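Local coordinates for nidogen (PDB 1NPE), which is a basement-membrane glycoprotein whose six-bladed YWTD beta-propeller domain probably anchors it to laminin, at residues 2-7 with 15-20; 41-46 with 257-262; 47-52 with 62-67. All coordinates share one frame; numbering follows the deposited sequence.

Interaction 1: residues 2-7 with 15-20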
loop_
_atom_site.group_PDB
_atom_site.type_symbol
_atom_site.label_atom_id
_atom_site.label_comp_id
_atom_site.label_asym_id
_atom_site.label_seq_id
_atom_site.Cartn_x
_atom_site.Cartn_y
_atom_site.Cartn_z
ATOM N N THR A 2 6.934 17.159 20.276
ATOM C CA THR A 2 6.925 16.267 19.123
ATOM C C THR A 2 6.129 15.000 19.432
ATOM O O THR A 2 6.272 14.404 20.500
ATOM C CB THR A 2 8.348 15.873 18.703
ATOM O OG1 THR A 2 8.975 15.155 19.773
ATOM C CG2 THR A 2 9.176 17.111 18.382
ATOM N N HIS A 3 5.297 14.582 18.484
ATOM C CA HIS A 3 4.474 13.400 18.680
ATOM C C HIS A 3 4.653 12.387 17.567
ATOM O O HIS A 3 5.118 12.716 16.474
ATOM C CB HIS A 3 2.993 13.796 18.762
ATOM C CG HIS A 3 2.696 14.824 19.812
ATOM N ND1 HIS A 3 2.965 16.165 19.638
ATOM C CD2 HIS A 3 2.169 14.704 21.054
ATOM C CE1 HIS A 3 2.617 16.827 20.727
ATOM N NE2 HIS A 3 2.132 15.963 21.601
ATOM N N LEU A 4 4.318 11.142 17.878
ATOM C CA LEU A 4 4.374 10.050 16.918
ATOM C C LEU A 4 2.934 9.808 16.499
ATOM O O LEU A 4 2.029 9.835 17.337
ATOM C CB LEU A 4 4.912 8.773 17.561
ATOM C CG LEU A 4 6.331 8.321 17.242
ATOM C CD1 LEU A 4 6.560 6.967 17.901
ATOM C CD2 LEU A 4 6.530 8.213 15.740
ATOM N N LEU A 5 2.731 9.568 15.211
ATOM C CA LEU A 5 1.401 9.324 14.679
ATOM C C LEU A 5 1.415 8.086 13.803
ATOM O O LEU A 5 2.306 7.928 12.963
ATOM C CB LEU A 5 0.948 10.526 13.842
ATOM C CG LEU A 5 0.685 11.845 14.571
ATOM C CD1 LEU A 5 0.939 13.019 13.650
ATOM C CD2 LEU A 5 -0.733 11.865 15.088
ATOM N N PHE A 6 0.463 7.184 14.029
ATOM C CA PHE A 6 0.376 5.990 13.200
ATOM C C PHE A 6 -1.056 5.634 12.814
ATOM O O PHE A 6 -2.007 6.031 13.481
ATOM C CB PHE A 6 1.133 4.798 13.805
ATOM C CG PHE A 6 0.559 4.279 15.094
ATOM C CD1 PHE A 6 1.106 4.668 16.317
ATOM C CD2 PHE A 6 -0.475 3.349 15.084
ATOM C CE1 PHE A 6 0.638 4.132 17.518
ATOM C CE2 PHE A 6 -0.952 2.804 16.276
ATOM C CZ PHE A 6 -0.390 3.197 17.499
ATOM N N ALA A 7 -1.197 4.901 11.716
ATOM C CA ALA A 7 -2.503 4.524 11.208
ATOM C C ALA A 7 -2.958 3.100 11.507
ATOM O O ALA A 7 -2.155 2.172 11.588
ATOM C CB ALA A 7 -2.557 4.774 9.708
ATOM N N LEU A 15 0.856 9.518 20.054
ATOM C CA LEU A 15 1.584 9.334 21.308
ATOM C C LEU A 15 2.810 10.229 21.346
ATOM O O LEU A 15 3.549 10.342 20.367
ATOM C CB LEU A 15 1.969 7.873 21.567
ATOM C CG LEU A 15 3.025 7.170 20.723
ATOM C CD1 LEU A 15 3.728 6.122 21.568
ATOM C CD2 LEU A 15 2.370 6.544 19.513
ATOM N N PRO A 16 3.037 10.881 22.490
ATOM C CA PRO A 16 4.151 11.796 22.739
ATOM C C PRO A 16 5.526 11.164 22.643
ATOM O O PRO A 16 5.698 9.978 22.918
ATOM C CB PRO A 16 3.885 12.274 24.169
ATOM C CG PRO A 16 2.400 12.139 24.311
ATOM C CD PRO A 16 2.157 10.809 23.666
ATOM N N LEU A 17 6.493 11.981 22.237
ATOM C CA LEU A 17 7.887 11.580 22.122
ATOM C C LEU A 17 8.707 12.563 22.944
ATOM O O LEU A 17 8.969 13.678 22.493
ATOM C CB LEU A 17 8.373 11.661 20.672
ATOM C CG LEU A 17 8.529 10.413 19.803
ATOM C CD1 LEU A 17 9.351 10.804 18.575
ATOM C CD2 LEU A 17 9.235 9.293 20.554
ATOM N N GLU A 18 9.073 12.175 24.162
ATOM C CA GLU A 18 9.885 13.038 25.014
ATOM C C GLU A 18 11.323 12.511 25.037
ATOM O O GLU A 18 11.617 11.488 25.658
ATOM C CB GLU A 18 9.287 13.143 26.425
ATOM C CG GLU A 18 7.870 13.751 26.441
ATOM C CD GLU A 18 7.479 14.360 27.783
ATOM O OE1 GLU A 18 6.624 13.774 28.490
ATOM O OE2 GLU A 18 8.017 15.439 28.122
ATOM N N ARG A 19 12.195 13.198 24.301
ATOM C CA ARG A 19 13.608 12.834 24.178
ATOM C C ARG A 19 13.848 11.394 23.724
ATOM O O ARG A 19 14.296 10.547 24.501
ATOM C CB ARG A 19 14.383 13.141 25.468
ATOM C CG ARG A 19 14.967 14.554 25.514
ATOM C CD ARG A 19 15.853 14.835 24.288
ATOM N NE ARG A 19 15.273 15.831 23.378
ATOM C CZ ARG A 19 14.943 15.608 22.104
ATOM N NH1 ARG A 19 15.125 14.409 21.556
ATOM N NH2 ARG A 19 14.453 16.597 21.365
ATOM N N ASN A 20 13.527 11.132 22.459
ATOM C CA ASN A 20 13.695 9.818 21.838
ATOM C C ASN A 20 13.001 8.665 22.574
ATOM O O ASN A 20 13.371 7.504 22.396
ATOM C CB ASN A 20 15.189 9.503 21.647
ATOM C CG ASN A 20 15.915 10.551 20.798
ATOM O OD1 ASN A 20 17.137 10.483 20.613
ATOM N ND2 ASN A 20 15.166 11.527 20.290
#

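Interaction 2: residues 41-46 with 257-262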
loop_
_atom_site.group_PDB
_atom_site.type_symbol
_atom_site.label_atom_id
_atom_site.label_comp_id
_atom_site.label_asym_id
_atom_site.label_seq_id
_atom_site.Cartn_x
_atom_site.Cartn_y
_atom_site.Cartn_z
ATOM N N LEU A 41 0.628 8.366 5.906
ATOM C CA LEU A 41 0.569 9.540 6.773
ATOM C C LEU A 41 1.751 10.467 6.525
ATOM O O LEU A 41 2.853 10.014 6.223
ATOM C CB LEU A 41 0.584 9.145 8.250
ATOM C CG LEU A 41 -0.633 8.495 8.915
ATOM C CD1 LEU A 41 -0.274 8.192 10.361
ATOM C CD2 LEU A 41 -1.864 9.407 8.844
ATOM N N ALA A 42 1.518 11.765 6.674
ATOM C CA ALA A 42 2.568 12.769 6.508
ATOM C C ALA A 42 2.224 13.960 7.400
ATOM O O ALA A 42 1.077 14.112 7.833
ATOM C CB ALA A 42 2.695 13.204 5.043
ATOM N N PHE A 43 3.206 14.811 7.664
ATOM C CA PHE A 43 2.967 15.953 8.527
ATOM C C PHE A 43 3.585 17.243 8.005
ATOM O O PHE A 43 4.773 17.284 7.676
ATOM C CB PHE A 43 3.510 15.647 9.920
ATOM C CG PHE A 43 3.209 16.706 10.937
ATOM C CD1 PHE A 43 1.931 16.839 11.459
ATOM C CD2 PHE A 43 4.214 17.545 11.396
ATOM C CE1 PHE A 43 1.658 17.787 12.425
ATOM C CE2 PHE A 43 3.955 18.499 12.365
ATOM C CZ PHE A 43 2.673 18.620 12.883
ATOM N N ASP A 44 2.766 18.287 7.925
ATOM C CA ASP A 44 3.213 19.599 7.468
ATOM C C ASP A 44 3.670 20.408 8.680
ATOM O O ASP A 44 2.850 20.882 9.458
ATOM C CB ASP A 44 2.076 20.318 6.734
ATOM C CG ASP A 44 2.358 21.794 6.508
ATOM O OD1 ASP A 44 3.544 22.180 6.353
ATOM O OD2 ASP A 44 1.379 22.567 6.481
ATOM N N CYS A 45 4.981 20.602 8.796
ATOM C CA CYS A 45 5.569 21.324 9.921
ATOM C C CYS A 45 5.259 22.813 10.057
ATOM O O CYS A 45 5.365 23.352 11.159
ATOM C CB CYS A 45 7.086 21.116 9.960
ATOM S SG CYS A 45 7.973 21.720 8.490
ATOM N N VAL A 46 4.891 23.489 8.969
ATOM C CA VAL A 46 4.599 24.918 9.071
ATOM C C VAL A 46 3.212 25.222 9.636
ATOM O O VAL A 46 3.075 26.103 10.479
ATOM C CB VAL A 46 4.820 25.686 7.735
ATOM C CG1 VAL A 46 6.054 25.161 7.008
ATOM C CG2 VAL A 46 3.594 25.621 6.860
ATOM N N THR A 257 4.293 8.589 11.022
ATOM C CA THR A 257 4.969 9.851 10.780
ATOM C C THR A 257 5.211 10.570 12.104
ATOM O O THR A 257 4.609 10.234 13.127
ATOM C CB THR A 257 4.143 10.740 9.813
ATOM O OG1 THR A 257 4.907 11.891 9.445
ATOM C CG2 THR A 257 2.830 11.179 10.453
ATOM N N ILE A 258 6.125 11.532 12.093
ATOM C CA ILE A 258 6.435 12.283 13.299
ATOM C C ILE A 258 6.003 13.737 13.204
ATOM O O ILE A 258 6.341 14.437 12.251
ATOM C CB ILE A 258 7.935 12.189 13.644
ATOM C CG1 ILE A 258 8.262 10.761 14.065
ATOM C CG2 ILE A 258 8.295 13.152 14.773
ATOM C CD1 ILE A 258 9.664 10.566 14.537
ATOM N N ALA A 259 5.226 14.172 14.190
ATOM C CA ALA A 259 4.741 15.543 14.247
ATOM C C ALA A 259 5.758 16.411 14.971
ATOM O O ALA A 259 5.817 16.416 16.197
ATOM C CB ALA A 259 3.400 15.600 14.964
ATOM N N LEU A 260 6.574 17.126 14.207
ATOM C CA LEU A 260 7.594 18.002 14.777
ATOM C C LEU A 260 6.987 19.316 15.250
ATOM O O LEU A 260 6.016 19.803 14.666
ATOM C CB LEU A 260 8.694 18.274 13.749
ATOM C CG LEU A 260 9.549 17.071 13.348
ATOM C CD1 LEU A 260 10.466 17.433 12.197
ATOM C CD2 LEU A 260 10.348 16.578 14.547
ATOM N N SER A 261 7.565 19.885 16.308
ATOM C CA SER A 261 7.089 21.148 16.879
ATOM C C SER A 261 7.450 22.344 16.008
ATOM O O SER A 261 6.895 23.432 16.173
ATOM C CB SER A 261 7.643 21.344 18.296
ATOM O OG SER A 261 9.058 21.233 18.322
ATOM N N GLN A 262 8.392 22.133 15.096
ATOM C CA GLN A 262 8.844 23.165 14.166
ATOM C C GLN A 262 9.590 22.475 13.021
ATOM O O GLN A 262 10.023 21.330 13.163
ATOM C CB GLN A 262 9.766 24.173 14.864
ATOM C CG GLN A 262 11.081 23.587 15.350
ATOM C CD GLN A 262 12.095 24.648 15.752
ATOM O OE1 GLN A 262 11.855 25.852 15.599
ATOM N NE2 GLN A 262 13.243 24.204 16.258
#

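Interaction 3: residues 47-52 with 62-67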
loop_
_atom_site.group_PDB
_atom_site.type_symbol
_atom_site.label_atom_id
_atom_site.label_comp_id
_atom_site.label_asym_id
_atom_site.label_seq_id
_atom_site.Cartn_x
_atom_site.Cartn_y
_atom_site.Cartn_z
ATOM N N ASP A 47 2.193 24.487 9.195
ATOM C CA ASP A 47 0.827 24.704 9.677
ATOM C C ASP A 47 0.378 23.664 10.701
ATOM O O ASP A 47 -0.721 23.767 11.251
ATOM C CB ASP A 47 -0.171 24.745 8.510
ATOM C CG ASP A 47 -0.089 26.039 7.701
ATOM O OD1 ASP A 47 0.327 27.079 8.262
ATOM O OD2 ASP A 47 -0.458 26.016 6.505
ATOM N N LYS A 48 1.242 22.686 10.974
ATOM C CA LYS A 48 0.958 21.609 11.926
ATOM C C LYS A 48 -0.274 20.833 11.457
ATOM O O LYS A 48 -1.263 20.711 12.183
ATOM C CB LYS A 48 0.717 22.161 13.341
ATOM C CG LYS A 48 1.558 23.376 13.726
ATOM C CD LYS A 48 3.051 23.119 13.657
ATOM C CE LYS A 48 3.820 24.410 13.907
ATOM N NZ LYS A 48 5.301 24.219 13.789
ATOM N N VAL A 49 -0.216 20.328 10.229
ATOM C CA VAL A 49 -1.332 19.588 9.656
ATOM C C VAL A 49 -0.944 18.164 9.273
ATOM O O VAL A 49 0.104 17.928 8.663
ATOM C CB VAL A 49 -1.917 20.328 8.411
ATOM C CG1 VAL A 49 -3.098 19.557 7.824
ATOM C CG2 VAL A 49 -2.366 21.726 8.794
ATOM N N VAL A 50 -1.805 17.223 9.647
ATOM C CA VAL A 50 -1.614 15.808 9.355
ATOM C C VAL A 50 -2.312 15.442 8.037
ATOM O O VAL A 50 -3.478 15.781 7.836
ATOM C CB VAL A 50 -2.195 14.928 10.502
ATOM C CG1 VAL A 50 -2.010 13.440 10.194
ATOM C CG2 VAL A 50 -1.522 15.275 11.825
ATOM N N TYR A 51 -1.578 14.799 7.129
ATOM C CA TYR A 51 -2.130 14.358 5.849
ATOM C C TYR A 51 -2.192 12.826 5.827
ATOM O O TYR A 51 -1.353 12.156 6.450
ATOM C CB TYR A 51 -1.279 14.858 4.675
ATOM C CG TYR A 51 -1.422 16.335 4.382
ATOM C CD1 TYR A 51 -0.867 17.290 5.232
ATOM C CD2 TYR A 51 -2.109 16.779 3.252
ATOM C CE1 TYR A 51 -0.994 18.644 4.967
ATOM C CE2 TYR A 51 -2.239 18.139 2.976
ATOM C CZ TYR A 51 -1.680 19.062 3.841
ATOM O OH TYR A 51 -1.821 20.406 3.603
ATOM N N TRP A 52 -3.170 12.281 5.097
ATOM C CA TRP A 52 -3.342 10.829 5.003
ATOM C C TRP A 52 -3.967 10.350 3.704
ATOM O O TRP A 52 -4.568 11.123 2.958
ATOM C CB TRP A 52 -4.204 10.301 6.163
ATOM C CG TRP A 52 -5.659 10.744 6.114
ATOM C CD1 TRP A 52 -6.653 10.234 5.323
ATOM C CD2 TRP A 52 -6.257 11.802 6.870
ATOM N NE1 TRP A 52 -7.828 10.916 5.535
ATOM C CE2 TRP A 52 -7.613 11.882 6.478
ATOM C CE3 TRP A 52 -5.777 12.693 7.841
ATOM C CZ2 TRP A 52 -8.494 12.818 7.021
ATOM C CZ3 TRP A 52 -6.655 13.626 8.381
ATOM C CH2 TRP A 52 -7.999 13.681 7.967
ATOM N N ARG A 62 -6.895 15.637 5.200
ATOM C CA ARG A 62 -6.054 16.360 6.143
ATOM C C ARG A 62 -6.851 16.962 7.292
ATOM O O ARG A 62 -8.049 17.224 7.170
ATOM C CB ARG A 62 -5.272 17.465 5.430
ATOM C CG ARG A 62 -6.141 18.531 4.782
ATOM C CD ARG A 62 -5.294 19.664 4.227
ATOM N NE ARG A 62 -6.121 20.710 3.645
ATOM C CZ ARG A 62 -5.654 21.853 3.150
ATOM N NH1 ARG A 62 -4.352 22.112 3.160
ATOM N NH2 ARG A 62 -6.499 22.738 2.647
ATOM N N ALA A 63 -6.154 17.207 8.397
ATOM C CA ALA A 63 -6.750 17.785 9.594
ATOM C C ALA A 63 -5.649 18.406 10.439
ATOM O O ALA A 63 -4.538 17.877 10.501
ATOM C CB ALA A 63 -7.471 16.706 10.391
ATOM N N SER A 64 -5.943 19.546 11.059
ATOM C CA SER A 64 -4.974 20.216 11.923
ATOM C C SER A 64 -4.684 19.317 13.120
ATOM O O SER A 64 -5.561 18.574 13.576
ATOM C CB SER A 64 -5.526 21.555 12.428
ATOM O OG SER A 64 -5.702 22.480 11.370
ATOM N N LEU A 65 -3.450 19.365 13.609
ATOM C CA LEU A 65 -3.058 18.557 14.758
ATOM C C LEU A 65 -3.804 19.032 15.999
ATOM O O LEU A 65 -4.210 18.226 16.837
ATOM C CB LEU A 65 -1.547 18.650 14.997
ATOM C CG LEU A 65 -0.983 17.739 16.097
ATOM C CD1 LEU A 65 -1.121 16.282 15.676
ATOM C CD2 LEU A 65 0.474 18.083 16.381
ATOM N N HIS A 66 -4.002 20.343 16.089
ATOM C CA HIS A 66 -4.684 20.956 17.223
ATOM C C HIS A 66 -6.188 21.089 16.983
ATOM O O HIS A 66 -6.651 22.070 16.390
ATOM C CB HIS A 66 -4.069 22.331 17.519
ATOM C CG HIS A 66 -2.581 22.303 17.705
ATOM N ND1 HIS A 66 -1.965 21.563 18.694
ATOM C CD2 HIS A 66 -1.586 22.917 17.022
ATOM C CE1 HIS A 66 -0.657 21.724 18.611
ATOM N NE2 HIS A 66 -0.399 22.542 17.605
ATOM N N GLY A 67 -6.943 20.095 17.449
ATOM C CA GLY A 67 -8.390 20.099 17.290
ATOM C C GLY A 67 -8.827 19.598 15.926
ATOM O O GLY A 67 -9.193 18.435 15.783
#

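Interaction 1: residues 2-7 with 15-20
Leu4 and Leu15 are a hydrogen-bonded pair in an antiparallel beta hairpin that joins two neighbouring strands, 2-8 and 11-17, of one propeller blade. Leu4 N reaches Leu15 O at 2.7 Å along a nearly straight line (171° at the hydrogen), and Leu15 N answers to Leu4 O at 3.0 Å. Further along, Leu17 N gives a more bent bond to Thr2 O.

The leucine side chains gather on one face of the sheet, where Leu4 CG lies 4.0 Å from Leu17 CG and Leu15 CD2 lies 3.9 Å from Leu4 CB. Leu15 carries CG between its backbone N and carbonyl carbon (chi1 70°), which swings CD2 to the edge of the Phe6 ring, 3.6 Å from CE1; the two side chains cross at about a right angle. At the neighbouring non-hydrogen-bonded pair, the His3 and Pro16 side chains diverge and touch only lightly, His3 CD2 lying 3.9 Å from Pro16 CA.

On its other side, strand 2-8 bonds to strand 256-259 from the far end of the chain. N-terminal hairpin and C-terminal strand thus share one blade, the "Velcro" closure typical of beta-propellers.

Interaction 2: residues 41-46 with 257-262
Phe43 lies flat against the backbone of Ala259, and this CH-pi contact is the heart of a meeting between two strands that run roughly parallel, 24° apart, without one hydrogen bond across it. Ala259 CA sits over one face of the ring, 3.6 Å from its centroid, while Ala259 CB meets the far end of the ring at CZ, 3.7 Å away. At the ring edge, near its plane, Leu260 O comes within 3.4 Å of CE2. The ring gets there because CG stands anti to the backbone N (chi1 -175°), which sends it across to strand 256-259, over Ala259.

Two residues earlier, Thr257 packs its methyl CG2 against Leu41 CB at 3.7 Å. Its hydroxyl OG1 approaches Ala42 CA and, at 3.8 Å, Phe43 N, so this end too is close packing.

Past Phe43 the fit slackens. Both segments leave their strands, and Cys45 CB comes no nearer to Gln262 than 4.2 Å, at the backbone carbon C; the Gln262 side chain is exposed to solvent. At this end Cys45 forms a disulfide with Cys263, and Lys48 NZ donates to the carbonyl oxygens of both Cys45 and Ser261. The turn itself is an Asx turn, in which Val46 N meets Asp44 OD1 at 3.2 Å from above the carboxylate plane; the same oxygen has a salt bridge to Arg91.

The contact is a blade-to-blade interface of the propeller. Strand 36-44 is an outermost strand of its sheet, bonded through Ala42 to Tyr51 of strand 49-54. Strand 256-259 is likewise at the margin of its own sheet, bonded to strand 2-8, and the Ile258 side chain touches Thr215 and Tyr217 of strand 211-217.

Interaction 3: residues 47-52 with 62-67
Arg62 turns CG between its backbone N and carbonyl carbon (chi1 62°) and then runs extended to NE, while Tyr51 holds CG anti to its carbonyl carbon (chi1 -74°); the two side chains therefore lie side by side and point the same way. Arg62 CB sits over the centre of the phenol ring, 4.0 Å from its centroid, a CH-pi contact. Farther out, CD comes within 3.6 Å of Tyr51 CE2, and at the tip NH1 donates to Tyr51 OH over 3.1 Å. The hydroxyl is met in the guanidinium plane, at its edge, although ring and guanidinium planes are 56° apart. An alanine in place of Tyr51 would probably leave the aliphatic chain of Arg62 without the face it lies on and its NH1 without this acceptor, so that the guanidinium could swing more freely.

Trp52 folds back over the backbone of the same arginine: Arg62 N lies above one indole face, offset toward the rim, and Ala63 CB touches the indole edge in plane, 3.8 Å from CZ3. Between the Tyr51-Arg62 pair on one face of the sheet and Ala63 on the other runs the hairpin ladder. Val50 and Ala63 exchange two backbone hydrogen bonds, Val50 N to Ala63 O at 2.9 Å and Ala63 N to Val50 O at 3.1 Å, and Leu65 N adds a third to Lys48 O at 2.9 Å. At this end Lys48 and Val49 together face Asp44, forming a G1 beta bulge.

Tyr51 and Trp52 open the YWTD sequence that names these propellers, and the hairpin belongs to an LDL-receptor class B repeat.

In the fold
Interactions 1 and 3 are each a hairpin inside one blade, held by backbone bonds; interaction 2, nearest the centre of the chain, joins those two blades by packing without direct hydrogen bonds between its segments, with a disulfide and a lysine beside it. All three are partly buried, and interactions 2 and 3 reach exposed residues at their turn ends. Strand 2-8 bonds to strand 256-259, and strand 36-44 to strand 49-54, so the three form one path across the blade boundary. Leu5 CD1 also meets Val50 CG2 at 3.8 Å. Chemistry follows position: leucines and a phenylalanine in interaction 1, a phenylalanine face laid on backbone in interaction 2, an arginine beside buried aromatics in interaction 3.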